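Local coordinates for uncharacterized protein AF_0924 (Archaeoglobus fulgidus, PDB 3DT5), which is of unknown function and represents, in this piece, the C-terminal domain of a probable membrane protein, holding one bound calcium ion, at residues Ile31-Tyr37 and Pro126-Ile130; Ala81-Phe85 and Leu129-Lys133; Val65-Phe70 and Gln93-Ala97; Phe105-Lys110 and Ser121-Lys125. All blocks are in the same frame, centred on the assembly; numbering follows the deposited sequence. Where two conformers were deposited one is given.

Interaction 1 of 4, residues Ile31-Tyr37 and Pro126-Ile130; sequences IKAFSSY and PDWLI
An inverse gamma turn centred on Leu129 docks against Phe34, in the last part of helix 16-35. The turn lies just ahead of the short strand 130-131. Leu129 N donates to Phe34 O at 2.8 Å, and the bond is almost straight at 176°. Trp128 CA adds a CA-H...O contact to the same oxygen. The indole of Trp128 also presents its edge to that carbonyl, and its CE3 lies 4.1 Å from Phe34 CB. The indole NE1 turns to Asp99 of helix 88-116. On the aromatic side, Ile130 CG2 meets the edge of the Phe34 ring, 3.7 Å from Phe34 CD1. Leu129 crosses Tyr37 at about a right angle, with Leu129 CD1 in the ring plane and 3.7 Å from Tyr37 CD1. Pro126 CG rests on Ser35 CB at 3.6 Å. Ser35 OG sits between its own backbone N and carbonyl carbon (chi1 71°). This turns it back to donate to Ile31 O at 2.7 Å, from above the carbonyl plane. Phe34 N reaches that oxygen from the opposite face. A water donates to Ser35 O and Asp127 O. The carbonyls of Ile31, Phe34 and Ser35 are thus met by a serine hydroxyl, the backbone N-H of the returning chain and a water, which is likely to ease the end of the helical hydrogen bonding.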
# COMPACT_ATOMS: atom_id res chain seq x y z
N ILE A 31 -0.88 2.49 -0.94
CA ILE A 31 -0.22 2.71 -2.25
C ILE A 31 0.55 4.07 -2.27
O ILE A 31 1.74 4.12 -2.67
CB ILE A 31 -1.21 2.55 -3.46
CG1 ILE A 31 -1.66 1.08 -3.58
CG2 ILE A 31 -0.54 2.99 -4.80
CD1 ILE A 31 -2.90 0.87 -4.50
N LYS A 32 -0.13 5.16 -1.91
CA LYS A 32 0.52 6.48 -1.81
C LYS A 32 1.74 6.51 -0.90
O LYS A 32 2.74 7.10 -1.23
CB LYS A 32 -0.48 7.54 -1.40
CG LYS A 32 -1.41 7.86 -2.58
CD LYS A 32 -1.98 9.24 -2.54
CE LYS A 32 -3.27 9.26 -1.77
NZ LYS A 32 -4.35 10.19 -2.31
N ALA A 33 1.66 5.90 0.27
CA ALA A 33 2.80 5.86 1.21
C ALA A 33 4.06 5.28 0.57
O ALA A 33 5.16 5.64 0.99
CB ALA A 33 2.43 5.02 2.50
N PHE A 34 3.89 4.36 -0.38
CA PHE A 34 5.06 3.72 -1.03
C PHE A 34 5.33 4.17 -2.46
O PHE A 34 6.21 3.63 -3.10
CB PHE A 34 4.91 2.19 -0.94
CG PHE A 34 5.17 1.68 0.46
CD1 PHE A 34 6.47 1.46 0.89
CD2 PHE A 34 4.12 1.52 1.36
CE1 PHE A 34 6.71 1.01 2.22
CE2 PHE A 34 4.36 1.08 2.68
CZ PHE A 34 5.66 0.84 3.09
N SER A 35 4.57 5.15 -2.94
CA SER A 35 4.72 5.59 -4.32
C SER A 35 4.62 7.11 -4.56
O SER A 35 5.06 7.60 -5.60
CB SER A 35 3.74 4.84 -5.22
OG SER A 35 2.41 5.26 -4.99
N SER A 36 4.06 7.85 -3.63
CA SER A 36 3.96 9.27 -3.84
C SER A 36 5.01 9.99 -2.94
O SER A 36 5.47 9.43 -1.95
CB SER A 36 2.52 9.74 -3.64
OG SER A 36 2.35 10.42 -2.43
N TYR A 37 5.43 11.18 -3.32
CA TYR A 37 6.50 11.86 -2.57
C TYR A 37 6.11 12.41 -1.19
O TYR A 37 6.97 12.82 -0.40
CB TYR A 37 7.08 12.99 -3.42
CG TYR A 37 7.87 12.50 -4.59
CD1 TYR A 37 8.28 11.18 -4.67
CD2 TYR A 37 8.23 13.37 -5.63
CE1 TYR A 37 9.02 10.71 -5.75
CE2 TYR A 37 8.98 12.91 -6.71
CZ TYR A 37 9.37 11.58 -6.75
OH TYR A 37 10.08 11.10 -7.81
N PRO A 126 2.55 2.38 -10.32
CA PRO A 126 3.69 3.27 -10.08
C PRO A 126 4.99 2.50 -9.74
O PRO A 126 4.94 1.28 -9.45
CB PRO A 126 3.24 4.10 -8.86
CG PRO A 126 2.40 3.15 -8.08
CD PRO A 126 1.71 2.22 -9.10
N ASP A 127 6.11 3.21 -9.76
CA ASP A 127 7.37 2.71 -9.23
C ASP A 127 7.26 2.75 -7.71
O ASP A 127 6.84 3.74 -7.16
CB ASP A 127 8.54 3.61 -9.70
CG ASP A 127 8.68 3.59 -11.22
OD1 ASP A 127 8.33 2.56 -11.81
OD2 ASP A 127 9.09 4.60 -11.82
N TRP A 128 7.67 1.67 -7.05
CA TRP A 128 7.70 1.65 -5.58
C TRP A 128 8.92 2.44 -5.11
O TRP A 128 10.03 2.27 -5.66
CB TRP A 128 7.75 0.21 -5.10
CG TRP A 128 6.55 -0.58 -5.55
CD1 TRP A 128 6.56 -1.79 -6.19
CD2 TRP A 128 5.17 -0.20 -5.40
NE1 TRP A 128 5.26 -2.21 -6.43
CE2 TRP A 128 4.39 -1.25 -5.96
CE3 TRP A 128 4.52 0.89 -4.81
CZ2 TRP A 128 2.98 -1.22 -5.93
CZ3 TRP A 128 3.10 0.91 -4.77
CH2 TRP A 128 2.36 -0.13 -5.35
N LEU A 129 8.74 3.32 -4.15
CA LEU A 129 9.85 4.16 -3.67
C LEU A 129 10.58 3.42 -2.52
O LEU A 129 10.52 3.84 -1.35
CB LEU A 129 9.33 5.52 -3.23
CG LEU A 129 8.75 6.36 -4.39
CD1 LEU A 129 8.15 7.61 -3.89
CD2 LEU A 129 9.76 6.71 -5.50
N ILE A 130 11.21 2.30 -2.86
CA ILE A 130 11.85 1.45 -1.89
C ILE A 130 13.26 1.07 -2.37
O ILE A 130 13.51 0.96 -3.57
CB ILE A 130 11.01 0.18 -1.59
CG1 ILE A 130 10.76 -0.68 -2.86
CG2 ILE A 130 9.66 0.55 -0.82
CD1 ILE A 130 10.17 -2.07 -2.55
O HOH W 1 6.46 6.35 -7.49

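Interaction 2 of 4, residues Ala81-Phe85 and Leu129-Lys133; sequences ANWTF and LIGYK
Phe85 turns the edge of its ring to Ile130, and the two side chains meet obliquely on one face of a small sheet. Ile130 CG2 lies in the ring plane, 3.8 Å from Phe85 CE1. Gly131 O also sits at this edge, because Phe85 CG stands beside its own backbone N (chi1 -79°), the group that donates to Gly131 O. That bond, Phe85 N to Gly131 O, is 2.9 Å long. Trp83 and Ile130 send their side chains to the same face. Trp83 CD1 brings the indole edge to Leu129 O at 3.4 Å. The same oxygen accepts from Trp83 N at 2.8 Å, with the donor well above the carbonyl plane. Next to CD1 in the five-membered ring, Trp83 NE1 donates to Ala33 O, and Lys76 makes a cation-pi contact with the indole. Thr84 points to the other face, beside Gly131. Asn82 crosses Leu129 at about a right angle, with Asn82 OD1 3.7 Å from Leu129 CD2. Gly131 N to Trp83 O, 2.9 Å, completes the ladder but is bent at 134°. Thr84 is bonded through its backbone to Asp75, a residue of the calcium site. The two segments form a parallel strand pair, 83-85 beside 130-131. With helix 88-116 between them in the chain, they make a beta-alpha-beta crossover.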
# COMPACT_ATOMS: atom_id res chain seq x y z
N ALA A 81 12.91 10.62 -1.38
CA ALA A 81 11.58 10.05 -1.36
C ALA A 81 11.62 8.53 -1.16
O ALA A 81 10.56 7.90 -1.00
CB ALA A 81 10.81 10.42 -2.68
N ASN A 82 12.81 7.91 -1.20
CA ASN A 82 12.85 6.45 -1.10
C ASN A 82 12.84 6.03 0.33
O ASN A 82 13.46 6.69 1.17
CB ASN A 82 14.11 5.85 -1.74
CG ASN A 82 14.11 6.00 -3.25
OD1 ASN A 82 13.06 5.94 -3.91
ND2 ASN A 82 15.29 6.29 -3.79
N TRP A 83 12.15 4.91 0.60
CA TRP A 83 12.25 4.23 1.87
C TRP A 83 13.53 3.37 1.80
O TRP A 83 13.68 2.55 0.90
CB TRP A 83 11.04 3.31 2.11
CG TRP A 83 9.76 4.06 2.38
CD1 TRP A 83 8.70 4.23 1.50
CD2 TRP A 83 9.42 4.74 3.57
NE1 TRP A 83 7.70 4.98 2.11
CE2 TRP A 83 8.11 5.27 3.40
CE3 TRP A 83 10.06 4.91 4.82
CZ2 TRP A 83 7.46 6.03 4.39
CZ3 TRP A 83 9.38 5.63 5.84
CH2 TRP A 83 8.10 6.17 5.61
N THR A 84 14.45 3.60 2.73
CA THR A 84 15.70 2.82 2.77
C THR A 84 15.47 1.70 3.77
O THR A 84 15.20 1.96 4.95
CB THR A 84 16.90 3.67 3.26
OG1 THR A 84 17.20 4.64 2.26
CG2 THR A 84 18.17 2.79 3.49
N PHE A 85 15.56 0.46 3.29
CA PHE A 85 15.45 -0.71 4.17
C PHE A 85 16.84 -1.10 4.65
O PHE A 85 17.80 -1.06 3.87
CB PHE A 85 14.83 -1.89 3.43
CG PHE A 85 13.35 -1.79 3.32
CD1 PHE A 85 12.76 -1.05 2.28
CD2 PHE A 85 12.52 -2.34 4.29
CE1 PHE A 85 11.38 -0.91 2.18
CE2 PHE A 85 11.14 -2.21 4.19
CZ PHE A 85 10.56 -1.50 3.12
N LEU A 129 8.74 3.32 -4.15
CA LEU A 129 9.85 4.16 -3.67
C LEU A 129 10.58 3.42 -2.52
O LEU A 129 10.52 3.84 -1.35
CB LEU A 129 9.33 5.52 -3.23
CG LEU A 129 8.75 6.36 -4.39
CD1 LEU A 129 8.15 7.61 -3.89
CD2 LEU A 129 9.76 6.71 -5.50
N ILE A 130 11.21 2.30 -2.86
CA ILE A 130 11.85 1.45 -1.89
C ILE A 130 13.26 1.07 -2.37
O ILE A 130 13.51 0.96 -3.57
CB ILE A 130 11.01 0.18 -1.59
CG1 ILE A 130 10.76 -0.68 -2.86
CG2 ILE A 130 9.66 0.55 -0.82
CD1 ILE A 130 10.17 -2.07 -2.55
N GLY A 131 14.17 0.84 -1.43
CA GLY A 131 15.57 0.49 -1.77
C GLY A 131 16.27 -0.18 -0.61
O GLY A 131 15.78 -0.13 0.51
N TYR A 132 17.38 -0.85 -0.88
CA TYR A 132 18.24 -1.22 0.23
C TYR A 132 19.74 -1.03 -0.05
O TYR A 132 20.53 -1.05 0.89
CB TYR A 132 17.95 -2.66 0.70
CG TYR A 132 18.38 -3.67 -0.31
CD1 TYR A 132 19.63 -4.30 -0.23
CD2 TYR A 132 17.56 -3.96 -1.38
CE1 TYR A 132 20.02 -5.25 -1.22
CE2 TYR A 132 17.92 -4.89 -2.37
CZ TYR A 132 19.14 -5.53 -2.29
OH TYR A 132 19.46 -6.42 -3.28
N LYS A 133 20.14 -0.86 -1.32
CA LYS A 133 21.59 -0.82 -1.64
C LYS A 133 22.17 0.52 -2.12
O LYS A 133 22.19 0.80 -3.34
CB LYS A 133 22.04 -1.99 -2.54
CG LYS A 133 21.23 -2.20 -3.82
CD LYS A 133 22.06 -3.07 -4.77
CE LYS A 133 21.20 -4.05 -5.58
NZ LYS A 133 22.13 -5.10 -6.21

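Interaction 3 of 4, residues Val65-Phe70 and Gln93-Ala97; sequences VLPMHF and QWKEA
Trp94 lies between Pro67 and Phe70, which press on opposite faces of its indole. From CB the side chain leaves helix 88-116 and carries the ring over the loop that follows helix 60-65. CG and CD1 come first, and both lie under Pro67 CG. This carbon makes a CH-pi contact 3.6 Å from the centroid of the five-membered ring and 20° off its normal. NE1 is also close, 3.4 Å from Pro67 CG. It is buried and has no hydrogen-bond partner; His69 O stands in the ring plane at 4.0 Å from NE1. CE2 lies 3.8 Å from Phe70 CD1, on the face away from the proline. Here Phe70 makes an edge-to-face pair with the six-membered ring, with the planes at 74°. CZ2 meets Phe70 CB. At the tip, Trp94 CZ3 lies 4.2 Å from Leu66 CD1, and CH2 is beside the same methyl. One turn further on, Ala97 CB packs 3.8 Å from Pro67 CD, and a water bridges Val65 O and Gln93 O. Replacing Trp94 with an alanine would probably open a gap between Pro67 and Phe70 and take from Phe70 one of its aromatic partners. Phe34 stacks on Trp94, and Trp83 and Phe85 add further rings nearby. The arrangement is that of an aromatic hydrophobic core, where a loop is packed onto a long helix.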
# COMPACT_ATOMS: atom_id res chain seq x y z
N VAL A 65 0.81 -12.11 2.75
CA VAL A 65 2.18 -11.64 2.50
C VAL A 65 2.45 -10.28 3.11
O VAL A 65 3.60 -9.86 3.17
CB VAL A 65 2.55 -11.60 0.95
CG1 VAL A 65 2.48 -13.03 0.33
CG2 VAL A 65 1.62 -10.66 0.19
N LEU A 66 1.42 -9.58 3.59
CA LEU A 66 1.63 -8.21 4.06
C LEU A 66 2.37 -8.24 5.41
O LEU A 66 1.87 -8.90 6.35
CB LEU A 66 0.27 -7.49 4.23
CG LEU A 66 0.28 -6.02 4.70
CD1 LEU A 66 0.90 -5.10 3.60
CD2 LEU A 66 -1.18 -5.60 5.06
N PRO A 67 3.55 -7.58 5.53
CA PRO A 67 4.26 -7.59 6.80
C PRO A 67 3.43 -6.95 7.94
O PRO A 67 2.53 -6.12 7.68
CB PRO A 67 5.51 -6.70 6.53
CG PRO A 67 5.72 -6.82 4.99
CD PRO A 67 4.28 -6.81 4.50
N MSE A 68 3.74 -7.35 9.17
CA MSE A 68 3.07 -6.87 10.37
C MSE A 68 3.72 -5.62 10.94
O MSE A 68 3.12 -4.89 11.73
CB MSE A 68 3.21 -7.93 11.47
CG MSE A 68 2.01 -8.02 12.35
SE MSE A 68 0.67 -8.93 11.28
CE MSE A 68 1.82 -9.98 10.06
N HIS A 69 4.98 -5.42 10.59
CA HIS A 69 5.83 -4.40 11.20
C HIS A 69 6.53 -3.62 10.11
O HIS A 69 6.85 -4.18 9.08
CB HIS A 69 6.89 -5.04 12.10
CG HIS A 69 6.34 -5.80 13.26
ND1 HIS A 69 5.71 -5.19 14.32
CD2 HIS A 69 6.31 -7.13 13.52
CE1 HIS A 69 5.32 -6.11 15.19
NE2 HIS A 69 5.66 -7.30 14.73
N PHE A 70 6.80 -2.34 10.34
CA PHE A 70 7.44 -1.54 9.29
C PHE A 70 8.41 -0.48 9.86
O PHE A 70 9.52 -0.32 9.33
CB PHE A 70 6.40 -0.82 8.41
CG PHE A 70 7.02 0.16 7.44
CD1 PHE A 70 7.73 -0.29 6.33
CD2 PHE A 70 6.95 1.54 7.69
CE1 PHE A 70 8.34 0.63 5.45
CE2 PHE A 70 7.57 2.46 6.81
CZ PHE A 70 8.25 1.97 5.69
N GLN A 93 10.40 -8.63 1.14
CA GLN A 93 9.02 -8.87 1.67
C GLN A 93 8.09 -7.76 1.22
O GLN A 93 7.00 -8.01 0.74
CB GLN A 93 8.96 -8.88 3.20
CG GLN A 93 9.63 -10.02 3.86
CD GLN A 93 8.88 -10.48 5.10
OE1 GLN A 93 8.28 -9.66 5.84
NE2 GLN A 93 8.88 -11.80 5.33
N TRP A 94 8.55 -6.52 1.38
CA TRP A 94 7.74 -5.37 1.00
C TRP A 94 7.57 -5.26 -0.49
O TRP A 94 6.48 -4.93 -0.95
CB TRP A 94 8.29 -4.04 1.60
CG TRP A 94 7.75 -3.83 2.96
CD1 TRP A 94 8.34 -4.17 4.13
CD2 TRP A 94 6.43 -3.34 3.29
NE1 TRP A 94 7.49 -3.91 5.17
CE2 TRP A 94 6.31 -3.40 4.68
CE3 TRP A 94 5.34 -2.90 2.52
CZ2 TRP A 94 5.13 -3.00 5.36
CZ3 TRP A 94 4.15 -2.50 3.21
CH2 TRP A 94 4.08 -2.55 4.60
N LYS A 95 8.62 -5.54 -1.27
CA LYS A 95 8.41 -5.48 -2.72
C LYS A 95 7.32 -6.48 -3.19
O LYS A 95 6.44 -6.16 -3.98
CB LYS A 95 9.73 -5.76 -3.45
CG LYS A 95 9.60 -5.46 -4.95
CD LYS A 95 10.53 -6.31 -5.82
CE LYS A 95 9.78 -6.69 -7.12
NZ LYS A 95 10.49 -7.82 -7.83
N GLU A 96 7.39 -7.70 -2.67
CA GLU A 96 6.41 -8.73 -2.96
C GLU A 96 5.00 -8.30 -2.52
O GLU A 96 4.01 -8.46 -3.25
CB GLU A 96 6.88 -9.99 -2.24
CG GLU A 96 5.90 -11.08 -2.13
CD GLU A 96 6.55 -12.37 -1.60
OE1 GLU A 96 7.78 -12.58 -1.82
OE2 GLU A 96 5.81 -13.18 -0.99
N ALA A 97 4.89 -7.76 -1.31
CA ALA A 97 3.58 -7.35 -0.79
C ALA A 97 3.00 -6.17 -1.56
O ALA A 97 1.79 -6.16 -1.79
CB ALA A 97 3.66 -7.05 0.71
O HOH W 2 5.81 -10.35 1.60

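Interaction 4 of 4, residues Phe105-Lys110 and Ser121-Lys125; sequences FLEVLK and SLPEK
Phe105 O accepts from Leu109 N at 2.9 Å, an ordinary helix bond that brings Phe105 and Leu109 side by side against Pro123. The contact itself is apolar. Leu109 CD1 reaches Pro123 CD at 3.6 Å. Phe105 CE2 touches Pro123 CG at 3.8 Å, with the two side chains oblique to each other. With chi1 at 170°, the Phe105 ring swings away from its own backbone N and comes up to the proline. Leu109 CG also lies over one face of that ring. Leu106 runs past Pro123 in the opposite direction, with Leu106 CD2 4.1 Å from Pro123 CD. The proline ring is therefore met by three side chains of one helical turn. Leu122 makes a second seat. It slides past Leu109 in the opposite sense, with Leu122 CD2 3.9 Å from Leu109 CD1. Lys110 lends its aliphatic part, CE lying 4.2 Å from Leu122 CD1. A glycine in place of Pro123 would probably open a gap beside Leu109 CD1 and Phe105 CE2 and leave the loop held on this helical turn mainly by Leu122. Pro123 also touches Trp102, and Lys125 NZ forms a salt bridge with Asp99. The returning chain thus runs back along helix 88-116 toward strand 130-131. Phe105 and Val108 also pack on helix 16-35, through Tyr27 and Ile31 and through Ile19 and Leu23 respectively.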
# COMPACT_ATOMS: atom_id res chain seq x y z
N PHE A 105 -5.74 -4.04 -5.49
CA PHE A 105 -6.29 -2.71 -5.74
C PHE A 105 -7.00 -2.66 -7.09
O PHE A 105 -8.10 -2.17 -7.17
CB PHE A 105 -5.17 -1.66 -5.64
CG PHE A 105 -5.57 -0.27 -6.12
CD1 PHE A 105 -6.60 0.44 -5.49
CD2 PHE A 105 -4.91 0.32 -7.20
CE1 PHE A 105 -6.96 1.76 -5.91
CE2 PHE A 105 -5.28 1.64 -7.66
CZ PHE A 105 -6.28 2.35 -6.99
N LEU A 106 -6.35 -3.10 -8.15
CA LEU A 106 -6.99 -3.04 -9.47
C LEU A 106 -8.26 -3.89 -9.50
O LEU A 106 -9.23 -3.54 -10.17
CB LEU A 106 -6.07 -3.57 -10.55
CG LEU A 106 -4.81 -2.75 -10.84
CD1 LEU A 106 -3.92 -3.55 -11.81
CD2 LEU A 106 -5.13 -1.35 -11.33
N GLU A 107 -8.25 -5.02 -8.79
CA GLU A 107 -9.47 -5.85 -8.77
C GLU A 107 -10.57 -5.13 -7.98
O GLU A 107 -11.72 -5.11 -8.38
CB GLU A 107 -9.19 -7.24 -8.17
CG GLU A 107 -10.53 -8.00 -7.98
CD GLU A 107 -10.35 -9.50 -7.82
OE1 GLU A 107 -11.30 -10.15 -7.32
OE2 GLU A 107 -9.28 -10.03 -8.20
N VAL A 108 -10.23 -4.51 -6.85
CA VAL A 108 -11.26 -3.80 -6.07
C VAL A 108 -11.80 -2.62 -6.89
O VAL A 108 -13.02 -2.35 -6.91
CB VAL A 108 -10.73 -3.34 -4.66
CG1 VAL A 108 -11.81 -2.54 -3.89
CG2 VAL A 108 -10.35 -4.58 -3.82
N LEU A 109 -10.92 -1.93 -7.60
CA LEU A 109 -11.40 -0.87 -8.52
C LEU A 109 -12.42 -1.45 -9.55
O LEU A 109 -13.48 -0.85 -9.76
CB LEU A 109 -10.24 -0.25 -9.29
CG LEU A 109 -9.57 0.95 -8.72
CD1 LEU A 109 -8.63 1.48 -9.80
CD2 LEU A 109 -10.65 2.00 -8.35
N LYS A 110 -12.05 -2.57 -10.19
CA LYS A 110 -12.95 -3.25 -11.19
C LYS A 110 -14.30 -3.60 -10.54
O LYS A 110 -15.36 -3.37 -11.13
CB LYS A 110 -12.35 -4.51 -11.82
CG LYS A 110 -11.02 -4.33 -12.59
CD LYS A 110 -10.57 -5.62 -13.38
CE LYS A 110 -9.03 -5.98 -13.21
NZ LYS A 110 -8.68 -7.10 -12.12
N SER A 121 -11.41 3.50 -15.56
CA SER A 121 -10.13 4.14 -15.85
C SER A 121 -9.10 3.48 -14.94
O SER A 121 -8.95 3.88 -13.78
CB SER A 121 -10.20 5.65 -15.61
OG SER A 121 -9.02 6.29 -16.06
N LEU A 122 -8.43 2.45 -15.44
CA LEU A 122 -7.43 1.74 -14.62
C LEU A 122 -6.08 2.43 -14.68
O LEU A 122 -5.51 2.58 -15.77
CB LEU A 122 -7.31 0.24 -14.95
CG LEU A 122 -8.41 -0.75 -14.50
CD1 LEU A 122 -7.92 -2.17 -14.64
CD2 LEU A 122 -8.91 -0.52 -13.08
N PRO A 123 -5.57 2.85 -13.51
CA PRO A 123 -4.34 3.63 -13.41
C PRO A 123 -3.15 2.77 -13.77
O PRO A 123 -3.24 1.56 -13.67
CB PRO A 123 -4.28 4.03 -11.94
CG PRO A 123 -5.11 3.02 -11.21
CD PRO A 123 -6.16 2.55 -12.19
N GLU A 124 -2.06 3.38 -14.21
CA GLU A 124 -0.80 2.69 -14.50
C GLU A 124 -0.09 2.37 -13.18
O GLU A 124 -0.22 3.09 -12.22
CB GLU A 124 0.10 3.57 -15.36
CG GLU A 124 -0.53 3.94 -16.71
CD GLU A 124 -0.62 2.74 -17.66
OE1 GLU A 124 -1.69 2.07 -17.73
OE2 GLU A 124 0.39 2.47 -18.36
N LYS A 125 0.66 1.27 -13.12
CA LYS A 125 1.32 0.90 -11.88
C LYS A 125 2.46 1.86 -11.57
O LYS A 125 3.29 2.10 -12.45
CB LYS A 125 1.88 -0.51 -12.00
CG LYS A 125 2.39 -1.06 -10.65
CD LYS A 125 2.91 -2.48 -10.83
CE LYS A 125 3.67 -2.91 -9.59
NZ LYS A 125 3.97 -4.36 -9.82

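In the fold
Helix 88-116 and the tail that follows it tie the four contacts together. Interactions 1 and 2 share Leu129 and Ile130, with about 10 Å between their centres. Interaction 3 has its centre about 14 Å from each of theirs and joins both through packed aromatic rings, including Phe34, Phe70, Trp83, Phe85 and Trp94. Interaction 4 sits apart, about 24 Å, centre to centre, from interaction 2, and uses a later part of the helix than interaction 3. It touches interaction 1 through Ile31 and Phe105. Along the chain, interactions 3 and 4 close in series, and both of interaction 4's segments lie within the span joined by interaction 1. The tail thus fastens the first helix, the long helix and the small sheet into one compact domain.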